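Local coordinates for uncharacterized protein (Clostridium sporogenes, PDB 4Q0Y) that is of unknown function but adopts a hot-dog, thioesterase-like fold and forms a two-chain assembly, at residues 37-42 and 89-94; 47-52 and 117-122; 56-61 and 103-108; 68-73 and 128-133. All blocks are in the same frame, centred on the assembly; numbering follows the deposited sequence.

Contact 1 is the core contact, close to the centre of the chain, and is purely apolar. It joins helix 33-44 to strand 83-95. Contacts 2 and 3 are partly buried. Contact 2 sets a loop turn against helix 117-126 through a weak hydrogen bond from the N119 side-chain amide, and touches contact 1 through I42 and N119. Contact 3 packs the loop of V57 and P58 on strand 102-106 and carries a cadmium ion at its outer side. Contact 4 lies at the surface, where the C-terminal tail meets strand 68-80 through direct side-chain contact and two bridging waters. Contacts 1, 3 and 4 share one antiparallel sheet, in which strand 83-95 runs between 68-80 and 102-106.

Contact 1: 37-42 and 89-94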
loop_
_atom_site.group_PDB
_atom_site.type_symbol
_atom_site.label_atom_id
_atom_site.label_comp_id
_atom_site.label_asym_id
_atom_site.label_seq_id
_atom_site.Cartn_x
_atom_site.Cartn_y
_atom_site.Cartn_z
ATOM N N SER B 37 -6.364 -4.719 -0.377
ATOM C CA SER B 37 -4.970 -4.235 -0.252
ATOM C C SER B 37 -4.833 -2.791 -0.760
ATOM O O SER B 37 -4.256 -1.952 -0.075
ATOM C CB SER B 37 -4.007 -5.158 -1.013
ATOM O OG SER B 37 -2.686 -4.628 -1.174
ATOM N N LYS B 38 -5.427 -2.500 -1.924
ATOM C CA LYS B 38 -5.408 -1.135 -2.453
ATOM C C LYS B 38 -6.130 -0.124 -1.539
ATOM O O LYS B 38 -5.615 0.996 -1.298
ATOM C CB LYS B 38 -5.982 -1.085 -3.856
ATOM C CG LYS B 38 -5.116 -1.740 -4.909
ATOM C CD LYS B 38 -5.904 -1.927 -6.191
ATOM C CE LYS B 38 -5.124 -2.571 -7.289
ATOM N NZ LYS B 38 -5.934 -2.735 -8.536
ATOM N N PHE B 39 -7.259 -0.521 -0.962
ATOM C CA PHE B 39 -7.983 0.376 -0.024
ATOM C C PHE B 39 -7.203 0.590 1.277
ATOM O O PHE B 39 -7.162 1.705 1.802
ATOM C CB PHE B 39 -9.378 -0.122 0.280
ATOM C CG PHE B 39 -10.268 0.942 0.876
ATOM C CD1 PHE B 39 -10.663 2.022 0.098
ATOM C CD2 PHE B 39 -10.625 0.911 2.212
ATOM C CE1 PHE B 39 -11.447 3.033 0.648
ATOM C CE2 PHE B 39 -11.424 1.903 2.771
ATOM C CZ PHE B 39 -11.831 2.966 1.987
ATOM N N LYS B 40 -6.545 -0.457 1.767
ATOM C CA LYS B 40 -5.676 -0.344 2.960
ATOM C C LYS B 40 -4.625 0.742 2.765
ATOM O O LYS B 40 -4.397 1.560 3.657
ATOM C CB LYS B 40 -4.981 -1.673 3.284
ATOM C CG LYS B 40 -4.136 -1.627 4.559
ATOM C CD LYS B 40 -3.347 -2.922 4.771
ATOM C CE LYS B 40 -1.862 -2.751 4.573
ATOM N NZ LYS B 40 -1.105 -3.978 4.946
ATOM N N VAL B 41 -3.952 0.699 1.620
ATOM C CA VAL B 41 -2.867 1.621 1.319
ATOM C C VAL B 41 -3.376 3.074 1.362
ATOM O O VAL B 41 -2.748 3.929 1.986
ATOM C CB VAL B 41 -2.193 1.281 -0.023
ATOM C CG1 VAL B 41 -1.280 2.402 -0.503
ATOM C CG2 VAL B 41 -1.399 -0.025 0.126
ATOM N N ILE B 42 -4.537 3.323 0.747
ATOM C CA ILE B 42 -5.172 4.657 0.810
ATOM C C ILE B 42 -5.458 5.065 2.258
ATOM O O ILE B 42 -5.059 6.166 2.674
ATOM C CB ILE B 42 -6.468 4.718 -0.030
ATOM C CG1 ILE B 42 -6.087 4.657 -1.507
ATOM C CG2 ILE B 42 -7.292 5.974 0.314
ATOM C CD1 ILE B 42 -7.253 4.399 -2.433
ATOM N N PHE B 89 -14.207 1.105 10.388
ATOM C CA PHE B 89 -14.582 2.510 10.187
ATOM C C PHE B 89 -15.957 2.548 9.547
ATOM O O PHE B 89 -16.380 1.594 8.897
ATOM C CB PHE B 89 -13.606 3.278 9.293
ATOM C CG PHE B 89 -12.254 3.485 9.894
ATOM C CD1 PHE B 89 -12.104 4.234 11.055
ATOM C CD2 PHE B 89 -11.124 2.961 9.276
ATOM C CE1 PHE B 89 -10.841 4.421 11.623
ATOM C CE2 PHE B 89 -9.863 3.147 9.837
ATOM C CZ PHE B 89 -9.721 3.865 11.009
ATOM N N LEU B 90 -16.671 3.648 9.765
ATOM C CA LEU B 90 -17.921 3.946 9.078
ATOM C C LEU B 90 -17.628 5.198 8.246
ATOM O O LEU B 90 -17.347 6.263 8.803
ATOM C CB LEU B 90 -19.048 4.202 10.068
ATOM C CG LEU B 90 -19.365 3.027 11.008
ATOM C CD1 LEU B 90 -20.452 3.417 11.980
ATOM C CD2 LEU B 90 -19.760 1.791 10.213
ATOM N N LEU B 91 -17.626 5.031 6.925
ATOM C CA LEU B 91 -17.237 6.087 5.998
ATOM C C LEU B 91 -18.330 6.364 4.992
ATOM O O LEU B 91 -19.066 5.469 4.598
ATOM C CB LEU B 91 -15.974 5.696 5.253
ATOM C CG LEU B 91 -14.785 5.177 6.067
ATOM C CD1 LEU B 91 -13.709 4.682 5.117
ATOM C CD2 LEU B 91 -14.254 6.272 6.968
ATOM N N TYR B 92 -18.392 7.619 4.541
ATOM C CA TYR B 92 -19.119 7.989 3.308
ATOM C C TYR B 92 -18.049 8.186 2.252
ATOM O O TYR B 92 -17.055 8.876 2.505
ATOM C CB TYR B 92 -19.956 9.273 3.469
ATOM C CG TYR B 92 -20.713 9.414 4.795
ATOM C CD1 TYR B 92 -21.345 8.309 5.413
ATOM C CD2 TYR B 92 -20.859 10.661 5.390
ATOM C CE1 TYR B 92 -22.033 8.445 6.612
ATOM C CE2 TYR B 92 -21.551 10.809 6.593
ATOM C CZ TYR B 92 -22.129 9.697 7.200
ATOM O OH TYR B 92 -22.825 9.833 8.372
ATOM N N ILE B 93 -18.247 7.610 1.066
ATOM C CA ILE B 93 -17.256 7.749 -0.004
ATOM C C ILE B 93 -17.926 8.247 -1.273
ATOM O O ILE B 93 -19.002 7.769 -1.619
ATOM C CB ILE B 93 -16.428 6.450 -0.194
ATOM C CG1 ILE B 93 -15.201 6.719 -1.048
ATOM C CG2 ILE B 93 -17.266 5.318 -0.780
ATOM C CD1 ILE B 93 -14.079 5.733 -0.810
ATOM N N LEU B 94 -17.302 9.262 -1.894
ATOM C CA LEU B 94 -17.777 9.876 -3.132
ATOM C C LEU B 94 -16.621 9.783 -4.111
ATOM O O LEU B 94 -15.587 10.420 -3.904
ATOM C CB LEU B 94 -18.154 11.322 -2.864
ATOM C CG LEU B 94 -19.262 11.553 -1.850
ATOM C CD1 LEU B 94 -19.335 13.040 -1.502
ATOM C CD2 LEU B 94 -20.590 11.036 -2.373
#
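F39 of helix 33-44 and I93 of strand 83-95 are the nearest backbone pair, with 11.8 Å between their CA atoms. Side chains alone therefore span the gap. This is the helix-on-sheet core of the hot-dog fold, where a helix packs against one face of an antiparallel sheet. F39 reaches across from the helix. Its CG is anti to the backbone N (chi1 -163°), and this carries the far end of the ring to the strand. L91 and I93 rise from the same face of the strand to meet it. Each offers one methyl group, and both methyls lie at the edge of the ring, near its plane. L91 comes at F39 from the opposite direction, while I93 slides past it. Y92, between them, points to the other face of the sheet, where its ring stacks on H71. F39 also touches I72 on strand 68-80, and L91 and I93 pack on I104 of strand 102-106. The outer side of the helix faces the second subunit, where K40 NZ bonds to E4 of that subunit. The contact itself is buried and wholly apolar. Its two closest approaches use adjacent ring atoms: F39 CZ lies 4.0 Å from L91 CD1, and F39 CE1 lies 4.0 Å from I93 CD1.

Contact 2: 47-52 and 117-122; sequences DTSEGI and KNNTNI
G51 and N119 bring the two backbones closest, at 7.1 Å between CA atoms. The loop makes a type I beta turn from S49 to I52, and N119 sits in the first turn of helix 117-126. N119 makes all the contacts from the helix, through ND2. Its CG lies beside the backbone N (chi1 -78°), and the amide is turned toward the loop. ND2 donates a weak, bent hydrogen bond to G51 O, 3.5 Å long with an angle of 138° at the hydrogen. ND2 also lies 3.6 Å from I52 CG1, where the two side chains cross at about a right angle. G51 has no side chain, so the amide can come close to the loop backbone. The loop links helix 33-44 to strand 52-55, an outermost strand of the hot-dog sheet within this chain, and the contact sets this link beside the C-terminal helix. The turn has its own brace. S49 OG accepts from G51 N at 3.0 Å, an ST turn. A backbone bond between G51 and D116 ties the loop to the residue just before the helix, and D116 OD1 accepts from N119 N. I52 continues inward onto Y113 and L115 of strand 112-115. N119 also packs on I42 of helix 33-44.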
loop_
_atom_site.group_PDB
_atom_site.type_symbol
_atom_site.label_atom_id
_atom_site.label_comp_id
_atom_site.label_asym_id
_atom_site.label_seq_id
_atom_site.Cartn_x
_atom_site.Cartn_y
_atom_site.Cartn_z
ATOM N N ASP B 47 -2.930 10.971 5.834
ATOM C CA ASP B 47 -2.198 12.132 6.393
ATOM C C ASP B 47 -0.758 12.272 5.908
ATOM O O ASP B 47 -0.062 13.225 6.313
ATOM C CB ASP B 47 -2.189 12.048 7.929
ATOM C CG ASP B 47 -3.580 12.170 8.532
ATOM O OD1 ASP B 47 -4.352 13.043 8.085
ATOM O OD2 ASP B 47 -3.890 11.410 9.470
ATOM N N THR B 48 -0.297 11.363 5.047
ATOM C CA THR B 48 1.113 11.321 4.614
ATOM C C THR B 48 1.331 11.270 3.101
ATOM O O THR B 48 2.460 11.041 2.665
ATOM C CB THR B 48 1.814 10.103 5.245
ATOM O OG1 THR B 48 1.124 8.909 4.861
ATOM C CG2 THR B 48 1.827 10.217 6.760
ATOM N N SER B 49 0.296 11.518 2.303
ATOM C CA SER B 49 0.394 11.439 0.842
ATOM C C SER B 49 0.243 12.837 0.239
ATOM O O SER B 49 -0.588 13.609 0.681
ATOM C CB SER B 49 -0.676 10.516 0.311
ATOM O OG SER B 49 -0.787 10.652 -1.097
ATOM N N GLU B 50 1.041 13.148 -0.783
ATOM C CA GLU B 50 0.871 14.390 -1.558
ATOM C C GLU B 50 -0.443 14.428 -2.347
ATOM O O GLU B 50 -0.931 15.512 -2.646
ATOM C CB GLU B 50 2.049 14.623 -2.498
ATOM C CG GLU B 50 3.322 15.049 -1.747
ATOM C CD GLU B 50 3.505 16.564 -1.606
ATOM O OE1 GLU B 50 2.510 17.328 -1.641
ATOM O OE2 GLU B 50 4.667 17.006 -1.451
ATOM N N GLY B 51 -1.027 13.263 -2.635
ATOM C CA GLY B 51 -2.303 13.157 -3.375
ATOM C C GLY B 51 -3.573 13.122 -2.537
ATOM O O GLY B 51 -4.644 12.809 -3.066
ATOM N N ILE B 52 -3.452 13.311 -1.216
ATOM C CA ILE B 52 -4.602 13.277 -0.299
ATOM C C ILE B 52 -4.453 14.517 0.600
ATOM O O ILE B 52 -3.333 14.882 0.992
ATOM C CB ILE B 52 -4.710 11.940 0.526
ATOM C CG1 ILE B 52 -4.750 10.697 -0.389
ATOM C CG2 ILE B 52 -5.936 11.958 1.439
ATOM C CD1 ILE B 52 -4.649 9.358 0.317
ATOM N N LYS B 117 -6.575 12.608 -8.710
ATOM C CA LYS B 117 -6.915 11.703 -9.827
ATOM C C LYS B 117 -6.308 10.292 -9.723
ATOM O O LYS B 117 -7.008 9.330 -9.996
ATOM C CB LYS B 117 -6.576 12.322 -11.165
ATOM C CG LYS B 117 -7.465 13.483 -11.515
ATOM C CD LYS B 117 -7.075 14.079 -12.863
ATOM C CE LYS B 117 -7.941 15.277 -13.172
ATOM N NZ LYS B 117 -7.525 16.008 -14.394
ATOM N N ASN B 118 -5.030 10.194 -9.334
ATOM C CA ASN B 118 -4.346 8.886 -9.114
ATOM C C ASN B 118 -5.103 7.973 -8.133
ATOM O O ASN B 118 -5.417 6.788 -8.427
ATOM C CB ASN B 118 -2.879 9.084 -8.634
ATOM C CG ASN B 118 -1.929 9.541 -9.737
ATOM O OD1 ASN B 118 -2.243 9.535 -10.932
ATOM N ND2 ASN B 118 -0.722 9.920 -9.324
ATOM N N ASN B 119 -5.447 8.542 -6.982
ATOM C CA ASN B 119 -6.240 7.833 -5.982
ATOM C C ASN B 119 -7.660 7.514 -6.429
ATOM O O ASN B 119 -8.182 6.426 -6.138
ATOM C CB ASN B 119 -6.239 8.595 -4.654
ATOM C CG ASN B 119 -4.943 8.382 -3.912
ATOM O OD1 ASN B 119 -4.632 7.240 -3.553
ATOM N ND2 ASN B 119 -4.187 9.439 -3.690
ATOM N N THR B 120 -8.288 8.442 -7.137
ATOM C CA THR B 120 -9.615 8.204 -7.710
ATOM C C THR B 120 -9.605 7.007 -8.658
ATOM O O THR B 120 -10.533 6.200 -8.607
ATOM C CB THR B 120 -10.137 9.470 -8.418
ATOM O OG1 THR B 120 -10.392 10.445 -7.418
ATOM C CG2 THR B 120 -11.435 9.225 -9.200
ATOM N N ASN B 121 -8.566 6.888 -9.479
ATOM C CA ASN B 121 -8.438 5.774 -10.419
ATOM C C ASN B 121 -8.381 4.430 -9.662
ATOM O O ASN B 121 -9.050 3.453 -10.039
ATOM C CB ASN B 121 -7.220 5.996 -11.342
ATOM C CG ASN B 121 -7.388 7.201 -12.285
ATOM O OD1 ASN B 121 -8.492 7.718 -12.504
ATOM N ND2 ASN B 121 -6.282 7.653 -12.840
ATOM N N ILE B 122 -7.646 4.416 -8.548
ATOM C CA ILE B 122 -7.564 3.230 -7.673
ATOM C C ILE B 122 -8.947 2.937 -7.040
ATOM O O ILE B 122 -9.385 1.787 -7.014
ATOM C CB ILE B 122 -6.461 3.385 -6.599
ATOM C CG1 ILE B 122 -5.081 3.467 -7.260
ATOM C CG2 ILE B 122 -6.504 2.242 -5.578
ATOM C CD1 ILE B 122 -4.008 4.023 -6.349
#

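Contact 3: 56-61 and 103-108; sequences EVPKDA and YIIFSG. With CD (cadmium ion), chain J.
P58 faces the strand and meets two side chains at once, Y103 and I105. The proline ring and the Y103 ring slide past each other in opposite directions, with P58 CG 3.9 Å from Y103 CD2. The proline carbon approaches the aromatic ring obliquely. Toward I105 the proline is met end to end, P58 CD lying 4.2 Å from I105 CD1. V57 approaches the same methyl from another direction. Its CG1 lies 4.1 Å from I105 CD1, and the two side chains cross at about a right angle. I105 CD1 is thus shared by V57 and P58. I105 CG1, anti to its own carbonyl carbon (chi1 -59°), carries CD1 out to the loop. All of these contacts are apolar. The loop backbone is bent sharply at P58, the centre of an inverse gamma turn. P58 also begins a type I beta turn closed by A61 N bonding to P58 O at 3.1 Å. This turn carries D60 away from the strand. D60 OD1 binds a cadmium ion at 2.4 Å, with two waters as further ligands. One of these waters donates to D60 OD2 at 3.2 Å, so OD1 takes the metal and OD2 a water of its shell. The cadmium site lies at the surface. The loop, which leads from strand 52-55 toward strand 68-80, covers strand 102-106 on one face of the antiparallel sheet of the hot-dog, thioesterase-like fold. That strand runs between 83-95 and 112-115: Y103 also packs on V114, I105 on Y92, and I104 points to the other face, onto I93 and L115.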
loop_
_atom_site.group_PDB
_atom_site.type_symbol
_atom_site.label_atom_id
_atom_site.label_comp_id
_atom_site.label_asym_id
_atom_site.label_seq_id
_atom_site.Cartn_x
_atom_site.Cartn_y
_atom_site.Cartn_z
ATOM N N GLU B 56 -12.352 20.500 4.973
ATOM C CA GLU B 56 -13.632 20.578 5.664
ATOM C C GLU B 56 -14.634 19.690 4.903
ATOM O O GLU B 56 -14.471 19.445 3.709
ATOM C CB GLU B 56 -14.065 22.040 5.806
ATOM C CG GLU B 56 -14.570 22.611 4.510
ATOM C CD GLU B 56 -14.543 24.116 4.430
ATOM O OE1 GLU B 56 -13.743 24.835 5.075
ATOM O OE2 GLU B 56 -15.397 24.607 3.686
ATOM N N VAL B 57 -15.659 19.221 5.592
ATOM C CA VAL B 57 -16.654 18.350 4.969
ATOM C C VAL B 57 -17.326 19.149 3.812
ATOM O O VAL B 57 -17.705 20.283 4.025
ATOM C CB VAL B 57 -17.729 17.863 5.973
ATOM C CG1 VAL B 57 -18.766 16.968 5.285
ATOM C CG2 VAL B 57 -17.101 17.100 7.135
ATOM N N PRO B 58 -17.399 18.577 2.600
ATOM C CA PRO B 58 -18.076 19.256 1.498
ATOM C C PRO B 58 -19.606 19.143 1.717
ATOM O O PRO B 58 -20.248 18.212 1.211
ATOM C CB PRO B 58 -17.622 18.466 0.277
ATOM C CG PRO B 58 -17.341 17.106 0.797
ATOM C CD PRO B 58 -16.852 17.267 2.189
ATOM N N LYS B 59 -20.176 20.092 2.458
ATOM C CA LYS B 59 -21.579 19.991 2.918
ATOM C C LYS B 59 -22.592 20.060 1.781
ATOM O O LYS B 59 -23.716 19.589 1.968
ATOM C CB LYS B 59 -21.907 21.103 3.912
ATOM C CG LYS B 59 -21.166 21.038 5.245
ATOM C CD LYS B 59 -21.762 22.098 6.167
ATOM C CE LYS B 59 -20.993 22.324 7.466
ATOM N NZ LYS B 59 -20.566 21.071 8.149
ATOM N N ASP B 60 -22.210 20.642 0.641
ATOM C CA ASP B 60 -23.117 20.775 -0.519
ATOM C C ASP B 60 -22.855 19.728 -1.604
ATOM O O ASP B 60 -23.411 19.815 -2.705
ATOM C CB ASP B 60 -23.013 22.158 -1.108
ATOM C CG ASP B 60 -23.397 23.234 -0.121
ATOM O OD1 ASP B 60 -24.434 23.089 0.545
ATOM O OD2 ASP B 60 -22.663 24.238 0.006
ATOM N N ALA B 61 -22.044 18.727 -1.294
ATOM C CA ALA B 61 -21.767 17.657 -2.241
ATOM C C ALA B 61 -23.053 16.887 -2.404
ATOM O O ALA B 61 -23.887 16.830 -1.489
ATOM C CB ALA B 61 -20.697 16.725 -1.735
ATOM N N TYR B 103 -13.781 11.910 -2.423
ATOM C CA TYR B 103 -13.890 12.316 -1.020
ATOM C C TYR B 103 -14.166 11.121 -0.120
ATOM O O TYR B 103 -14.956 10.253 -0.465
ATOM C CB TYR B 103 -14.999 13.321 -0.828
ATOM C CG TYR B 103 -14.782 14.590 -1.623
ATOM C CD1 TYR B 103 -15.157 14.667 -2.966
ATOM C CD2 TYR B 103 -14.168 15.682 -1.059
ATOM C CE1 TYR B 103 -14.933 15.827 -3.715
ATOM C CE2 TYR B 103 -13.948 16.857 -1.788
ATOM C CZ TYR B 103 -14.334 16.918 -3.109
ATOM O OH TYR B 103 -14.089 18.073 -3.826
ATOM N N ILE B 104 -13.527 11.127 1.055
ATOM C CA ILE B 104 -13.811 10.180 2.133
ATOM C C ILE B 104 -14.204 11.006 3.367
ATOM O O ILE B 104 -13.458 11.905 3.753
ATOM C CB ILE B 104 -12.593 9.292 2.450
ATOM C CG1 ILE B 104 -12.310 8.381 1.240
ATOM C CG2 ILE B 104 -12.827 8.480 3.737
ATOM C CD1 ILE B 104 -10.984 7.653 1.297
ATOM N N ILE B 105 -15.376 10.720 3.942
ATOM C CA ILE B 105 -15.873 11.412 5.129
ATOM C C ILE B 105 -16.044 10.367 6.229
ATOM O O ILE B 105 -16.613 9.316 5.993
ATOM C CB ILE B 105 -17.235 12.093 4.842
ATOM C CG1 ILE B 105 -17.123 13.114 3.695
ATOM C CG2 ILE B 105 -17.811 12.747 6.104
ATOM C CD1 ILE B 105 -18.470 13.529 3.130
ATOM N N PHE B 106 -15.590 10.680 7.432
ATOM C CA PHE B 106 -15.737 9.748 8.564
ATOM C C PHE B 106 -17.100 10.029 9.190
ATOM O O PHE B 106 -17.326 11.118 9.699
ATOM C CB PHE B 106 -14.586 9.918 9.552
ATOM C CG PHE B 106 -13.298 9.299 9.085
ATOM C CD1 PHE B 106 -12.547 9.895 8.087
ATOM C CD2 PHE B 106 -12.858 8.094 9.604
ATOM C CE1 PHE B 106 -11.387 9.310 7.619
ATOM C CE2 PHE B 106 -11.688 7.497 9.144
ATOM C CZ PHE B 106 -10.940 8.115 8.164
ATOM N N SER B 107 -18.002 9.047 9.117
ATOM C CA SER B 107 -19.387 9.141 9.601
ATOM C C SER B 107 -19.422 9.532 11.073
ATOM O O SER B 107 -18.634 9.009 11.878
ATOM C CB SER B 107 -20.127 7.799 9.445
ATOM O OG SER B 107 -21.461 7.901 9.937
ATOM N N GLY B 108 -20.308 10.465 11.410
ATOM C CA GLY B 108 -20.454 10.959 12.760
ATOM C C GLY B 108 -19.381 11.951 13.188
ATOM O O GLY B 108 -19.278 12.250 14.375
HETATM CD CD CD J . -24.736 25.165 1.707
HETATM O O HOH W 1 -23.348 27.088 1.312
HETATM O O HOH W 2 -23.835 24.263 3.746
#

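Contact 4: 68-73 and 128-133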
loop_
_atom_site.group_PDB
_atom_site.type_symbol
_atom_site.label_atom_id
_atom_site.label_comp_id
_atom_site.label_asym_id
_atom_site.label_seq_id
_atom_site.Cartn_x
_atom_site.Cartn_y
_atom_site.Cartn_z
ATOM N N TYR B 68 -19.288 6.836 -8.322
ATOM C CA TYR B 68 -19.787 5.957 -7.259
ATOM C C TYR B 68 -19.972 6.741 -5.989
ATOM O O TYR B 68 -19.151 7.636 -5.675
ATOM C CB TYR B 68 -18.839 4.827 -6.950
ATOM C CG TYR B 68 -18.472 3.985 -8.123
ATOM C CD1 TYR B 68 -19.430 3.155 -8.728
ATOM C CD2 TYR B 68 -17.185 3.999 -8.640
ATOM C CE1 TYR B 68 -19.099 2.376 -9.826
ATOM C CE2 TYR B 68 -16.836 3.220 -9.731
ATOM C CZ TYR B 68 -17.795 2.406 -10.319
ATOM O OH TYR B 68 -17.488 1.631 -11.386
ATOM N N SER B 69 -21.059 6.440 -5.296
ATOM C CA SER B 69 -21.319 6.999 -3.960
ATOM C C SER B 69 -21.841 5.864 -3.094
ATOM O O SER B 69 -22.846 5.243 -3.424
ATOM C CB SER B 69 -22.286 8.185 -3.938
ATOM O OG SER B 69 -21.978 9.105 -4.950
ATOM N N TYR B 70 -21.139 5.615 -2.003
ATOM C CA TYR B 70 -21.502 4.550 -1.064
ATOM C C TYR B 70 -21.212 4.942 0.368
ATOM O O TYR B 70 -20.408 5.842 0.643
ATOM C CB TYR B 70 -20.709 3.296 -1.377
ATOM C CG TYR B 70 -21.001 2.640 -2.700
ATOM C CD1 TYR B 70 -22.272 2.123 -2.984
ATOM C CD2 TYR B 70 -19.981 2.451 -3.654
ATOM C CE1 TYR B 70 -22.541 1.505 -4.185
ATOM C CE2 TYR B 70 -20.236 1.807 -4.869
ATOM C CZ TYR B 70 -21.517 1.358 -5.140
ATOM O OH TYR B 70 -21.813 0.724 -6.324
ATOM N N HIS B 71 -21.921 4.285 1.293
ATOM C CA HIS B 71 -21.512 4.232 2.685
ATOM C C HIS B 71 -20.823 2.902 2.811
ATOM O O HIS B 71 -21.352 1.903 2.350
ATOM C CB HIS B 71 -22.711 4.325 3.612
ATOM C CG HIS B 71 -23.288 5.701 3.694
ATOM N ND1 HIS B 71 -24.157 6.082 4.692
ATOM C CD2 HIS B 71 -23.124 6.790 2.909
ATOM C CE1 HIS B 71 -24.514 7.336 4.518
ATOM N NE2 HIS B 71 -23.890 7.798 3.456
ATOM N N ILE B 72 -19.633 2.907 3.416
ATOM C CA ILE B 72 -18.814 1.722 3.515
ATOM C C ILE B 72 -18.286 1.501 4.922
ATOM O O ILE B 72 -18.014 2.446 5.679
ATOM C CB ILE B 72 -17.633 1.729 2.500
ATOM C CG1 ILE B 72 -16.658 2.898 2.774
ATOM C CG2 ILE B 72 -18.167 1.803 1.081
ATOM C CD1 ILE B 72 -15.393 2.845 1.934
ATOM N N GLN B 73 -18.145 0.211 5.249
ATOM C CA GLN B 73 -17.629 -0.252 6.531
ATOM C C GLN B 73 -16.470 -1.190 6.237
ATOM O O GLN B 73 -16.693 -2.398 6.043
ATOM C CB GLN B 73 -18.719 -0.943 7.344
ATOM C CG GLN B 73 -18.242 -1.445 8.714
ATOM C CD GLN B 73 -19.307 -2.249 9.436
ATOM O OE1 GLN B 73 -20.499 -1.892 9.434
ATOM N NE2 GLN B 73 -18.897 -3.352 10.033
ATOM N N LEU B 128 -15.563 -0.979 -8.580
ATOM C CA LEU B 128 -16.149 -1.464 -9.842
ATOM C C LEU B 128 -17.032 -2.690 -9.551
ATOM O O LEU B 128 -16.570 -3.596 -8.862
ATOM C CB LEU B 128 -15.041 -1.885 -10.827
ATOM C CG LEU B 128 -15.399 -2.497 -12.191
ATOM C CD1 LEU B 128 -16.185 -1.504 -13.026
ATOM C CD2 LEU B 128 -14.136 -2.924 -12.914
ATOM N N ASN B 129 -18.267 -2.695 -10.061
ATOM C CA ASN B 129 -19.166 -3.864 -9.979
ATOM C C ASN B 129 -19.326 -4.464 -8.569
ATOM O O ASN B 129 -19.122 -5.680 -8.362
ATOM C CB ASN B 129 -18.712 -4.966 -10.959
ATOM C CG ASN B 129 -18.756 -4.529 -12.408
ATOM O OD1 ASN B 129 -19.649 -3.794 -12.825
ATOM N ND2 ASN B 129 -17.797 -5.007 -13.190
ATOM N N VAL B 130 -19.664 -3.624 -7.597
ATOM C CA VAL B 130 -20.017 -4.115 -6.255
ATOM C C VAL B 130 -21.338 -4.855 -6.459
ATOM O O VAL B 130 -22.294 -4.291 -6.994
ATOM C CB VAL B 130 -20.263 -3.006 -5.229
ATOM C CG1 VAL B 130 -20.724 -3.596 -3.876
ATOM C CG2 VAL B 130 -19.011 -2.158 -5.040
ATOM N N LYS B 131 -21.387 -6.105 -6.039
ATOM C CA LYS B 131 -22.578 -6.923 -6.265
ATOM C C LYS B 131 -23.053 -7.545 -4.950
ATOM O O LYS B 131 -22.289 -7.701 -3.997
ATOM C CB LYS B 131 -22.298 -7.993 -7.327
ATOM N N LYS B 132 -24.351 -7.820 -4.920
ATOM C CA LYS B 132 -24.999 -8.583 -3.872
ATOM C C LYS B 132 -24.951 -10.041 -4.333
ATOM O O LYS B 132 -25.235 -10.315 -5.505
ATOM C CB LYS B 132 -26.466 -8.133 -3.783
ATOM C CG LYS B 132 -27.269 -8.533 -2.544
ATOM C CD LYS B 132 -28.748 -8.150 -2.751
ATOM C CE LYS B 132 -29.432 -7.341 -1.652
ATOM N NZ LYS B 132 -28.593 -6.391 -0.869
ATOM N N GLN B 133 -24.604 -10.966 -3.432
ATOM C CA GLN B 133 -24.788 -12.396 -3.704
ATOM C C GLN B 133 -26.289 -12.648 -3.613
ATOM O O GLN B 133 -26.844 -12.727 -2.518
ATOM C CB GLN B 133 -24.014 -13.290 -2.726
ATOM C CG GLN B 133 -24.300 -14.765 -2.826
ATOM C CD GLN B 133 -24.165 -15.298 -4.252
ATOM O OE1 GLN B 133 -23.058 -15.371 -4.788
ATOM N NE2 GLN B 133 -25.272 -15.666 -4.864
HETATM O O HOH W 3 -19.387 -0.729 -11.660
HETATM O O HOH W 4 -20.169 -0.700 -7.979
#
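Y68 and Y70 of strand 68-80 meet L128 and V130 of the C-terminal tail. Y68 and L128 have the nearest CA pair, at 8.7 Å. Both tyrosines hold CG anti to the carbonyl carbon (chi1 -55° for Y68, -66° for Y70), which brings both hydroxyls out to the tail. The apolar part is light. Y70 CE2 lies 4.2 Å from V130 CG2, the two side chains sliding past each other. Apart from this, the Y68 hydroxyl makes a van der Waals approach to L128, with OH 3.7 Å from L128 CA and 3.8 Å from L128 CD1. Both ring approaches are oblique. The polar part runs through two waters. One is bonded to Y68 OH at 3.0 Å and accepts from N129 N at 2.8 Å. The other is bonded to Y70 OH at 2.7 Å and accepts from V130 N at 3.0 Å. Two successive backbone N-H groups of the tail are thus each linked through one water to a tyrosine hydroxyl. The tyrosines, two residues apart, share one face of the strand. V130 also reaches V13 and I27, and Y70 packs on F127. The arrangement is that of a C-terminal extension, following helix 117-126, laid over the sheet of a hot-dog fold by tyrosine-to-tail packing and water-bridged links.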